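Local coordinates for protein alpha-glucosidase (Bacteroides thetaiotaomicron, PDB 5XFM) that hydrolyses beta-L-arabinopyranosides and alpha-galactosides as a calcium-containing bifunctional enzyme of glycoside hydrolase family 97, at residues Lys20-Lys25 against Val117-Val122; Asp76-Val81 against Val92-Asn97. The protein carries 1 engineered substitution. All coordinates share one frame; numbering follows the deposited sequence.

Contact 1 (Lys20-Lys25 against Val117-Val122); sequences KGPDEK and VSDNDV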
loop_
_atom_site.group_PDB
_atom_site.type_symbol
_atom_site.label_atom_id
_atom_site.label_comp_id
_atom_site.label_asym_id
_atom_site.label_seq_id
_atom_site.Cartn_x
_atom_site.Cartn_y
_atom_site.Cartn_z
ATOM N N LYS A 20 -24.719 11.769 -5.695
ATOM C CA LYS A 20 -24.872 10.355 -5.357
ATOM C C LYS A 20 -24.018 9.445 -6.237
ATOM O O LYS A 20 -23.651 9.805 -7.350
ATOM C CB LYS A 20 -26.340 9.942 -5.485
ATOM C CG LYS A 20 -27.317 10.865 -4.771
ATOM C CD LYS A 20 -28.758 10.470 -5.056
ATOM C CE LYS A 20 -29.738 11.374 -4.328
ATOM N NZ LYS A 20 -31.137 10.900 -4.498
ATOM N N GLY A 21 -23.679 8.272 -5.718
ATOM C CA GLY A 21 -23.082 7.227 -6.528
ATOM C C GLY A 21 -24.112 6.705 -7.508
ATOM O O GLY A 21 -25.296 6.981 -7.353
ATOM N N PRO A 22 -23.670 5.927 -8.509
ATOM C CA PRO A 22 -24.543 5.409 -9.571
ATOM C C PRO A 22 -25.759 4.615 -9.070
ATOM O O PRO A 22 -26.853 4.774 -9.623
ATOM C CB PRO A 22 -23.599 4.502 -10.370
ATOM C CG PRO A 22 -22.260 5.136 -10.186
ATOM C CD PRO A 22 -22.256 5.592 -8.754
ATOM N N ASP A 23 -25.584 3.791 -8.041
ATOM C CA ASP A 23 -26.710 3.034 -7.504
ATOM C C ASP A 23 -27.402 3.795 -6.377
ATOM O O ASP A 23 -28.326 3.284 -5.752
ATOM C CB ASP A 23 -26.256 1.648 -7.021
ATOM C CG ASP A 23 -25.290 1.704 -5.839
ATOM O OD1 ASP A 23 -25.084 2.784 -5.240
ATOM O OD2 ASP A 23 -24.727 0.642 -5.500
ATOM N N GLU A 24 -26.925 5.014 -6.134
ATOM C CA GLU A 24 -27.530 5.966 -5.200
ATOM C C GLU A 24 -27.477 5.574 -3.721
ATOM O O GLU A 24 -28.047 6.271 -2.881
ATOM C CB GLU A 24 -28.988 6.219 -5.600
ATOM C CG GLU A 24 -29.146 6.881 -6.957
ATOM C CD GLU A 24 -30.593 7.159 -7.305
ATOM O OE1 GLU A 24 -31.344 7.608 -6.411
ATOM O OE2 GLU A 24 -30.973 6.950 -8.477
ATOM N N LYS A 25 -26.753 4.511 -3.385
ATOM C CA LYS A 25 -26.610 4.114 -1.979
ATOM C C LYS A 25 -25.703 5.080 -1.235
ATOM O O LYS A 25 -25.965 5.446 -0.091
ATOM C CB LYS A 25 -26.053 2.693 -1.856
ATOM C CG LYS A 25 -26.976 1.612 -2.380
ATOM C CD LYS A 25 -26.465 0.222 -2.033
ATOM C CE LYS A 25 -26.973 -0.805 -3.034
ATOM N NZ LYS A 25 -26.546 -2.192 -2.705
ATOM N N VAL A 117 -17.951 10.417 -7.225
ATOM C CA VAL A 117 -18.560 9.397 -6.395
ATOM C C VAL A 117 -18.942 8.173 -7.211
ATOM O O VAL A 117 -19.858 8.229 -8.031
ATOM C CB VAL A 117 -19.803 9.937 -5.664
ATOM C CG1 VAL A 117 -20.289 8.930 -4.636
ATOM C CG2 VAL A 117 -19.480 11.261 -4.989
ATOM N N SER A 118 -18.226 7.074 -6.994
ATOM C CA SER A 118 -18.616 5.786 -7.556
ATOM C C SER A 118 -19.505 5.087 -6.526
ATOM O O SER A 118 -19.895 5.707 -5.531
ATOM C CB SER A 118 -17.391 4.942 -7.921
ATOM O OG SER A 118 -16.567 4.687 -6.797
ATOM N N ASP A 119 -19.849 3.821 -6.761
ATOM C CA ASP A 119 -20.804 3.122 -5.889
ATOM C C ASP A 119 -20.405 3.113 -4.416
ATOM O O ASP A 119 -21.258 3.241 -3.537
ATOM C CB ASP A 119 -21.004 1.678 -6.347
ATOM C CG ASP A 119 -21.938 1.561 -7.534
ATOM O OD1 ASP A 119 -22.828 2.430 -7.697
ATOM O OD2 ASP A 119 -21.788 0.577 -8.292
ATOM N N ASN A 120 -19.114 2.944 -4.148
ATOM C CA ASN A 120 -18.629 2.851 -2.774
ATOM C C ASN A 120 -17.413 3.718 -2.489
ATOM O O ASN A 120 -16.709 3.488 -1.510
ATOM C CB ASN A 120 -18.295 1.402 -2.428
ATOM C CG ASN A 120 -19.530 0.536 -2.303
ATOM O OD1 ASN A 120 -20.236 0.590 -1.294
ATOM N ND2 ASN A 120 -19.792 -0.276 -3.320
ATOM N N ASP A 121 -17.142 4.693 -3.350
ATOM C CA ASP A 121 -15.989 5.559 -3.134
ATOM C C ASP A 121 -16.256 7.020 -3.466
ATOM O O ASP A 121 -16.961 7.351 -4.420
ATOM C CB ASP A 121 -14.792 5.072 -3.954
ATOM C CG ASP A 121 -14.448 3.625 -3.676
ATOM O OD1 ASP A 121 -15.049 2.740 -4.322
ATOM O OD2 ASP A 121 -13.583 3.374 -2.810
ATOM N N VAL A 122 -15.673 7.889 -2.655
ATOM C CA VAL A 122 -15.655 9.316 -2.909
ATOM C C VAL A 122 -14.211 9.766 -3.094
ATOM O O VAL A 122 -13.364 9.462 -2.272
ATOM C CB VAL A 122 -16.288 10.104 -1.757
ATOM C CG1 VAL A 122 -16.130 11.599 -1.993
ATOM C CG2 VAL A 122 -17.758 9.726 -1.590
HETATM O O HOH W 1 -23.797 4.746 -4.419
HETATM O O HOH W 2 -23.194 0.897 -3.254
#
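Gly21 and Asp119 bring two chain bends together, their CA atoms 4.7 Å apart. Gly21-Glu24 forms a type I beta turn, closed by the bond from Glu24 N to Gly21 O, while Val117-Asp121 turns tightly between two strands. Gly21 has no side chain, and a CB there would clash with Ser118 O; its absence allows the close approach. The CG1 methyl of Val117 packs 3.6 Å from Gly21 N. Asp119 reaches across to the turn: its OD1 accepts the backbone N of Asp23 at 3.1 Å, a bent bond (143°), and lies 3.4 Å from Pro22 CD. With CG between its backbone N and carbonyl carbon (chi1 65°), the Asp23 carboxylate stacks on that of Asp119, the planes 21° apart. These like charges would probably repel. Two waters each donate to one Asp23 oxygen and to Asp119 O, and Asp23 OD1 also takes Lys25 N at 3.0 Å. An alanine at Asp23 would remove the acceptor for Lys25 N and is likely to leave both waters without their carboxylate partner. The bond from Lys25 N makes an Asx turn, which overlaps the beta turn in the link between strands 17-20 and 26-31.

Contact 2 (Asp76-Val81 against Val92-Asn97); sequences DKIDTV and VHYRAN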
loop_
_atom_site.group_PDB
_atom_site.type_symbol
_atom_site.label_atom_id
_atom_site.label_comp_id
_atom_site.label_asym_id
_atom_site.label_seq_id
_atom_site.Cartn_x
_atom_site.Cartn_y
_atom_site.Cartn_z
ATOM N N ASP A 76 -21.394 15.948 -13.922
ATOM C CA ASP A 76 -21.098 15.131 -15.089
ATOM C C ASP A 76 -21.083 13.648 -14.760
ATOM O O ASP A 76 -20.990 13.260 -13.605
ATOM C CB ASP A 76 -19.752 15.541 -15.693
ATOM C CG ASP A 76 -19.596 15.090 -17.135
ATOM O OD1 ASP A 76 -20.551 14.492 -17.680
ATOM O OD2 ASP A 76 -18.518 15.327 -17.723
ATOM N N LYS A 77 -21.203 12.823 -15.792
ATOM C CA LYS A 77 -21.198 11.381 -15.619
ATOM C C LYS A 77 -19.892 10.846 -16.181
ATOM O O LYS A 77 -19.535 11.126 -17.323
ATOM C CB LYS A 77 -22.408 10.748 -16.309
ATOM C CG LYS A 77 -23.693 10.821 -15.493
ATOM C CD LYS A 77 -24.776 9.924 -16.073
ATOM C CE LYS A 77 -25.238 10.463 -17.427
ATOM N NZ LYS A 77 -25.886 9.434 -18.288
ATOM N N ILE A 78 -19.180 10.066 -15.382
ATOM C CA ILE A 78 -17.975 9.415 -15.859
ATOM C C ILE A 78 -18.219 7.927 -16.049
ATOM O O ILE A 78 -18.730 7.244 -15.152
ATOM C CB ILE A 78 -16.802 9.648 -14.900
ATOM C CG1 ILE A 78 -16.580 11.153 -14.712
ATOM C CG2 ILE A 78 -15.549 8.969 -15.421
ATOM C CD1 ILE A 78 -15.558 11.495 -13.675
ATOM N N ASP A 79 -17.867 7.437 -17.232
ATOM C CA ASP A 79 -18.047 6.035 -17.574
ATOM C C ASP A 79 -16.938 5.612 -18.525
ATOM O O ASP A 79 -17.029 5.825 -19.733
ATOM C CB ASP A 79 -19.421 5.805 -18.200
ATOM C CG ASP A 79 -19.771 4.335 -18.323
ATOM O OD1 ASP A 79 -18.859 3.506 -18.525
ATOM O OD2 ASP A 79 -20.970 4.006 -18.209
ATOM N N THR A 80 -15.899 4.995 -17.974
ATOM C CA THR A 80 -14.722 4.651 -18.759
ATOM C C THR A 80 -14.204 3.274 -18.374
ATOM O O THR A 80 -14.586 2.726 -17.351
ATOM C CB THR A 80 -13.592 5.685 -18.571
ATOM O OG1 THR A 80 -13.424 5.965 -17.179
ATOM C CG2 THR A 80 -13.915 6.978 -19.297
ATOM N N VAL A 81 -13.345 2.712 -19.216
ATOM C CA VAL A 81 -12.695 1.442 -18.930
ATOM C C VAL A 81 -11.193 1.649 -18.978
ATOM O O VAL A 81 -10.685 2.324 -19.871
ATOM C CB VAL A 81 -13.116 0.335 -19.932
ATOM C CG1 VAL A 81 -12.345 -0.955 -19.684
ATOM C CG2 VAL A 81 -14.607 0.094 -19.853
ATOM N N VAL A 92 -10.740 -2.410 -15.119
ATOM C CA VAL A 92 -11.716 -1.648 -14.355
ATOM C C VAL A 92 -12.722 -0.903 -15.229
ATOM O O VAL A 92 -12.353 -0.180 -16.166
ATOM C CB VAL A 92 -11.022 -0.639 -13.415
ATOM C CG1 VAL A 92 -12.055 0.212 -12.678
ATOM C CG2 VAL A 92 -10.117 -1.369 -12.430
ATOM N N HIS A 93 -14.000 -1.120 -14.922
ATOM C CA HIS A 93 -15.084 -0.325 -15.482
ATOM C C HIS A 93 -15.475 0.747 -14.467
ATOM O O HIS A 93 -16.248 0.494 -13.545
ATOM C CB HIS A 93 -16.290 -1.198 -15.832
ATOM C CG HIS A 93 -17.417 -0.443 -16.473
ATOM N ND1 HIS A 93 -18.715 -0.910 -16.488
ATOM C CD2 HIS A 93 -17.435 0.737 -17.139
ATOM C CE1 HIS A 93 -19.485 -0.044 -17.123
ATOM N NE2 HIS A 93 -18.732 0.963 -17.530
ATOM N N TYR A 94 -14.918 1.938 -14.636
ATOM C CA TYR A 94 -15.128 3.039 -13.712
ATOM C C TYR A 94 -16.374 3.867 -14.080
ATOM O O TYR A 94 -16.471 4.451 -15.164
ATOM C CB TYR A 94 -13.875 3.918 -13.681
ATOM C CG TYR A 94 -13.973 5.113 -12.774
ATOM C CD1 TYR A 94 -14.392 4.982 -11.452
ATOM C CD2 TYR A 94 -13.623 6.376 -13.232
ATOM C CE1 TYR A 94 -14.478 6.088 -10.619
ATOM C CE2 TYR A 94 -13.702 7.485 -12.408
ATOM C CZ TYR A 94 -14.131 7.337 -11.106
ATOM O OH TYR A 94 -14.211 8.442 -10.296
ATOM N N ARG A 95 -17.311 3.912 -13.140
ATOM C CA ARG A 95 -18.597 4.582 -13.294
ATOM C C ARG A 95 -18.840 5.445 -12.068
ATOM O O ARG A 95 -18.956 4.932 -10.957
ATOM C CB ARG A 95 -19.712 3.547 -13.471
ATOM C CG ARG A 95 -21.138 4.076 -13.522
ATOM C CD ARG A 95 -21.392 5.119 -14.601
ATOM N NE ARG A 95 -22.773 5.604 -14.541
ATOM C CZ ARG A 95 -23.164 6.705 -13.905
ATOM N NH1 ARG A 95 -22.275 7.469 -13.291
ATOM N NH2 ARG A 95 -24.446 7.051 -13.891
ATOM N N ALA A 96 -18.908 6.758 -12.267
ATOM C CA ALA A 96 -19.069 7.672 -11.141
ATOM C C ALA A 96 -19.820 8.938 -11.530
ATOM O O ALA A 96 -19.921 9.277 -12.710
ATOM C CB ALA A 96 -17.717 8.033 -10.564
ATOM N N ASN A 97 -20.349 9.637 -10.533
ATOM C CA ASN A 97 -20.935 10.949 -10.771
ATOM C C ASN A 97 -20.051 12.045 -10.203
ATOM O O ASN A 97 -19.566 11.943 -9.080
ATOM C CB ASN A 97 -22.348 11.035 -10.191
ATOM C CG ASN A 97 -23.344 10.187 -10.958
ATOM O OD1 ASN A 97 -23.255 10.061 -12.179
ATOM N ND2 ASN A 97 -24.295 9.595 -10.246
#
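Ile78 and Ala96 form one of two hydrogen-bonded pairs in this antiparallel ladder; Thr80 and Tyr94 form the other. The strand axes approach to 4.7 Å at 177°. Ile78 N gives a nearly straight bond to Ala96 O (2.9 Å), whereas Tyr94 N reaches Thr80 O at a more bent 136°. Between these pairs, CA-H...O contacts such as Asp79 CA to Tyr94 O (3.3 Å) add to the ladder.

Polar side chains gather on the face of Lys77, Asp79, His93, Arg95 and Asn97, which also carries Val81. His93 NE2 donates to Asp79 OD1 at 2.7 Å, on the syn side but tilted out of the carboxylate plane, and close to the imidazole plane. Both side chains extend with CG anti to the backbone N (chi1 -169° in Asp79), which brings ring and carboxylate together diagonally across the strands. Arg95 bends at chi2 so that NH1 bonds Asn97 OD1 at 3.0 Å, in the guanidinium plane but above the amide plane. Lys77 runs alongside Asn97, its CD 3.6 Å from Arg95 NH2.

On the other face, Ile78 CG2 makes apolar contact with Tyr94 CE2 (3.8 Å), and the Thr80 hydroxyl oxygen OG1 lies at the ring edge.

The segments belong to the hairpin of strands 69-83 and 91-104; strand 69-83 is outermost in its sheet. Tyr94 also packs on Arg116 of strand 110-117 and Asp280 of helix 277-280, while Arg95 touches Pro22.

Both contacts lie in the N-terminal region and reach the same antiparallel sheet, their centres 11 Å apart. Contact 2 is a surface ladder at the sheet's outer edge, with regular backbone bonding and polar side chains on one face. Contact 1 is partly buried and joins that sheet to the loop after strand 17-20, which belongs to a second sheet; a single direct hydrogen bond and bridging waters replace the ladder. Asn97 joins the two sites: its O accepts Val117 N at 2.9 Å and its ND2 donates to Lys20 O. Pro22 packs against Arg95 O, and Ala96 CB against Val117 O, so strand 91-104, a partner in contact 2, also lines contact 1.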